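Local coordinates for protein probable enoyl-CoA hydratase/isomerase (Pseudomonas aeruginosa, PDB 7CRD) that binds coenzyme A and probably shifts the double bond of enoyl-CoA esters between the delta-3 and delta-2 positions, at residues L52-D57 / T183-A188. Sequence-based numbering, arbitrary orientation.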
ATOM      1  N   LEU A  52       6.025  -0.407  10.788  1.00 18.01           N
ATOM      2  CA  LEU A  52       5.573   0.889  10.286  1.00 19.95           C
ATOM      3  C   LEU A  52       6.096   1.078   8.872  1.00 23.33           C
ATOM      4  O   LEU A  52       7.277   0.835   8.607  1.00 25.42           O
ATOM      5  CB  LEU A  52       6.055   2.048  11.172  1.00 26.08           C
ATOM      6  CG  LEU A  52       5.819   3.465  10.611  1.00 31.44           C
ATOM      7  CD1 LEU A  52       4.337   3.827  10.660  1.00 29.43           C
ATOM      8  CD2 LEU A  52       6.646   4.533  11.334  1.00 37.86           C
ATOM      9  N   ILE A  53       5.224   1.509   7.968  1.00 22.42           N
ATOM     10  CA  ILE A  53       5.589   1.768   6.580  1.00 19.89           C
ATOM     11  C   ILE A  53       5.399   3.251   6.305  1.00 21.48           C
ATOM     12  O   ILE A  53       4.330   3.803   6.589  1.00 20.72           O
ATOM     13  CB  ILE A  53       4.750   0.926   5.602  1.00 21.17           C
ATOM     14  CG1 ILE A  53       4.875  -0.556   5.925  1.00 31.20           C
ATOM     15  CG2 ILE A  53       5.225   1.163   4.159  1.00 20.39           C
ATOM     16  CD1 ILE A  53       4.079  -1.431   4.970  1.00 37.15           C
ATOM     17  N   THR A  54       6.424   3.892   5.740  1.00 19.93           N
ATOM     18  CA  THR A  54       6.348   5.323   5.503  1.00 18.95           C
ATOM     19  C   THR A  54       7.305   5.710   4.386  1.00 15.97           C
ATOM     20  O   THR A  54       8.256   4.990   4.077  1.00 19.09           O
ATOM     21  CB  THR A  54       6.681   6.111   6.775  1.00 23.86           C
ATOM     22  OG1 THR A  54       6.463   7.504   6.545  1.00 22.47           O
ATOM     23  CG2 THR A  54       8.138   5.874   7.151  1.00 24.81           C
ATOM     24  N   GLY A  55       7.037   6.865   3.788  1.00 19.70           N
ATOM     25  CA  GLY A  55       7.960   7.456   2.849  1.00 23.58           C
ATOM     26  C   GLY A  55       8.610   8.712   3.392  1.00 27.96           C
ATOM     27  O   GLY A  55       9.381   9.363   2.684  1.00 29.09           O
ATOM     28  N   GLY A  56       8.294   9.077   4.630  1.00 30.13           N
ATOM     29  CA  GLY A  56       8.856  10.261   5.256  1.00 35.36           C
ATOM     30  C   GLY A  56       7.877  11.419   5.343  1.00 29.16           C
ATOM     31  O   GLY A  56       6.665  11.274   5.187  1.00 21.29           O
ATOM     32  N   ASP A  57       8.432  12.608   5.596  1.00 24.37           N
ATOM     33  CA  ASP A  57       7.617  13.772   5.911  1.00 27.64           C
ATOM     34  C   ASP A  57       6.931  14.387   4.704  1.00 28.14           C
ATOM     35  O   ASP A  57       6.007  15.186   4.882  1.00 26.38           O
ATOM     36  CB  ASP A  57       8.475  14.862   6.570  1.00 30.65           C
ATOM     37  CG  ASP A  57       9.016  14.445   7.911  1.00 37.09           C
ATOM     38  OD1 ASP A  57       8.562  13.424   8.452  1.00 40.60           O
ATOM     39  OD2 ASP A  57       9.909  15.146   8.429  1.00 45.13           O
ATOM     40  N   THR A 183       4.585  15.253  12.089  1.00 20.44           N
ATOM     41  CA  THR A 183       3.505  14.896  13.004  1.00 22.68           C
ATOM     42  C   THR A 183       2.890  13.548  12.642  1.00 25.44           C
ATOM     43  O   THR A 183       2.517  12.773  13.525  1.00 20.59           O
ATOM     44  CB  THR A 183       2.420  15.974  12.989  1.00 27.80           C
ATOM     45  OG1 THR A 183       2.985  17.243  13.349  1.00 26.47           O
ATOM     46  CG2 THR A 183       1.312  15.623  13.970  1.00 26.09           C
ATOM     47  N   VAL A 184       2.759  13.257  11.347  1.00 23.08           N
ATOM     48  CA  VAL A 184       2.121  12.000  10.945  1.00 22.79           C
ATOM     49  C   VAL A 184       2.926  10.809  11.445  1.00 19.06           C
ATOM     50  O   VAL A 184       2.372   9.831  11.968  1.00 19.18           O
ATOM     51  CB  VAL A 184       1.934  11.948   9.415  1.00 20.93           C
ATOM     52  CG1 VAL A 184       1.250  10.646   9.006  1.00 15.38           C
ATOM     53  CG2 VAL A 184       1.118  13.127   8.944  1.00 19.38           C
ATOM     54  N   LEU A 185       4.252  10.869  11.288  1.00 21.05           N
ATOM     55  CA  LEU A 185       5.093   9.736  11.661  1.00 22.92           C
ATOM     56  C   LEU A 185       5.204   9.598  13.171  1.00 19.19           C
ATOM     57  O   LEU A 185       5.254   8.480  13.694  1.00 24.12           O
ATOM     58  CB  LEU A 185       6.482   9.882  11.039  1.00 26.26           C
ATOM     59  CG  LEU A 185       6.621   9.488   9.567  1.00 25.52           C
ATOM     60  CD1 LEU A 185       5.846  10.437   8.660  1.00 22.62           C
ATOM     61  CD2 LEU A 185       8.089   9.485   9.177  1.00 30.88           C
ATOM     62  N   GLU A 186       5.253  10.724  13.884  1.00 21.10           N
ATOM     63  CA  GLU A 186       5.312  10.679  15.343  1.00 21.09           C
ATOM     64  C   GLU A 186       4.039  10.072  15.920  1.00 18.97           C
ATOM     65  O   GLU A 186       4.100   9.223  16.817  1.00 21.49           O
ATOM     66  CB  GLU A 186       5.567  12.094  15.894  1.00 32.40           C
ATOM     67  CG  GLU A 186       6.944  12.661  15.482  1.00 50.76           C
ATOM     68  CD  GLU A 186       7.085  14.191  15.575  1.00 64.59           C
ATOM     69  OE1 GLU A 186       6.098  14.896  15.886  1.00 68.10           O
ATOM     70  OE2 GLU A 186       8.207  14.695  15.327  1.00 67.31           O
ATOM     71  N   HIS A 187       2.884  10.457  15.380  1.00 22.95           N
ATOM     72  CA  HIS A 187       1.621   9.848  15.788  1.00 17.35           C
ATOM     73  C   HIS A 187       1.586   8.353  15.481  1.00 18.46           C
ATOM     74  O   HIS A 187       1.107   7.556  16.298  1.00 22.70           O
ATOM     75  CB  HIS A 187       0.468  10.572  15.096  1.00 18.30           C
ATOM     76  CG  HIS A 187      -0.872  10.169  15.604  1.00 37.92           C
ATOM     77  ND1 HIS A 187      -1.465  10.772  16.690  1.00 41.89           N
ATOM     78  CD2 HIS A 187      -1.732   9.212  15.185  1.00 38.32           C
ATOM     79  CE1 HIS A 187      -2.635  10.202  16.922  1.00 41.64           C
ATOM     80  NE2 HIS A 187      -2.825   9.259  16.018  1.00 42.14           N
ATOM     81  N   ALA A 188       2.098   7.947  14.313  1.00 19.34           N
ATOM     82  CA  ALA A 188       2.124   6.532  13.968  1.00 16.71           C
ATOM     83  C   ALA A 188       3.026   5.752  14.909  1.00 20.83           C
ATOM     84  O   ALA A 188       2.691   4.634  15.321  1.00 19.13           O
ATOM     85  CB  ALA A 188       2.578   6.358  12.515  1.00 17.46           C
TER
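Leu185 of helix 182-196 overlaps Thr54, the last residue of strand 50-54, with its branched end. The two side chains meet at about a right angle. Leu185 CG lies 3.6 Å from Thr54 OG1. CG of Leu185 sits anti to the carbonyl carbon (chi1 -80°), which carries the fork off the helix toward the end of the strand. Both methyls share Thr54 OG1 and Asp57 OD1 as neighbours. Leu185 CD1 alone adds Gly56 O, at 3.7 Å, and CD2 alone adds Thr54 CG2, at 4.1 Å. OD1 of the exposed Asp57 lies 4.0 Å from both Leu185 CD1 and CD2.

The hydroxyl is held by polar partners despite its apolar neighbour. Thr54 OG1 accepts from Gly56 N at 3.1 Å, nearly straight at 169°, and this forms an ST turn. The same oxygen is also hydrogen-bonded to Ala98 O on the adjacent strand. Gly56 O is in turn bonded by Asn100 ND2.

Nearly one helical turn on, Ala188 CB meets Leu52 CD1 at 3.6 Å. Leu52 CG is anti to the backbone N (chi1 171°), and its CD1 branch reaches the alanine methyl. Ala188 also touches Ile96 of strand 95-99 and Phe118 of strand 116-120, so the helix rests on neighbouring strands as well.

Elsewhere the carbons of Leu185 rest mainly against oxygens. The contact lies away from the coenzyme A site. It seats helix 182-196 on one face of the central sheet, along the C-terminal half of strand 50-54 and the loop after it. Such helix-on-sheet packing belongs to the crotonase fold.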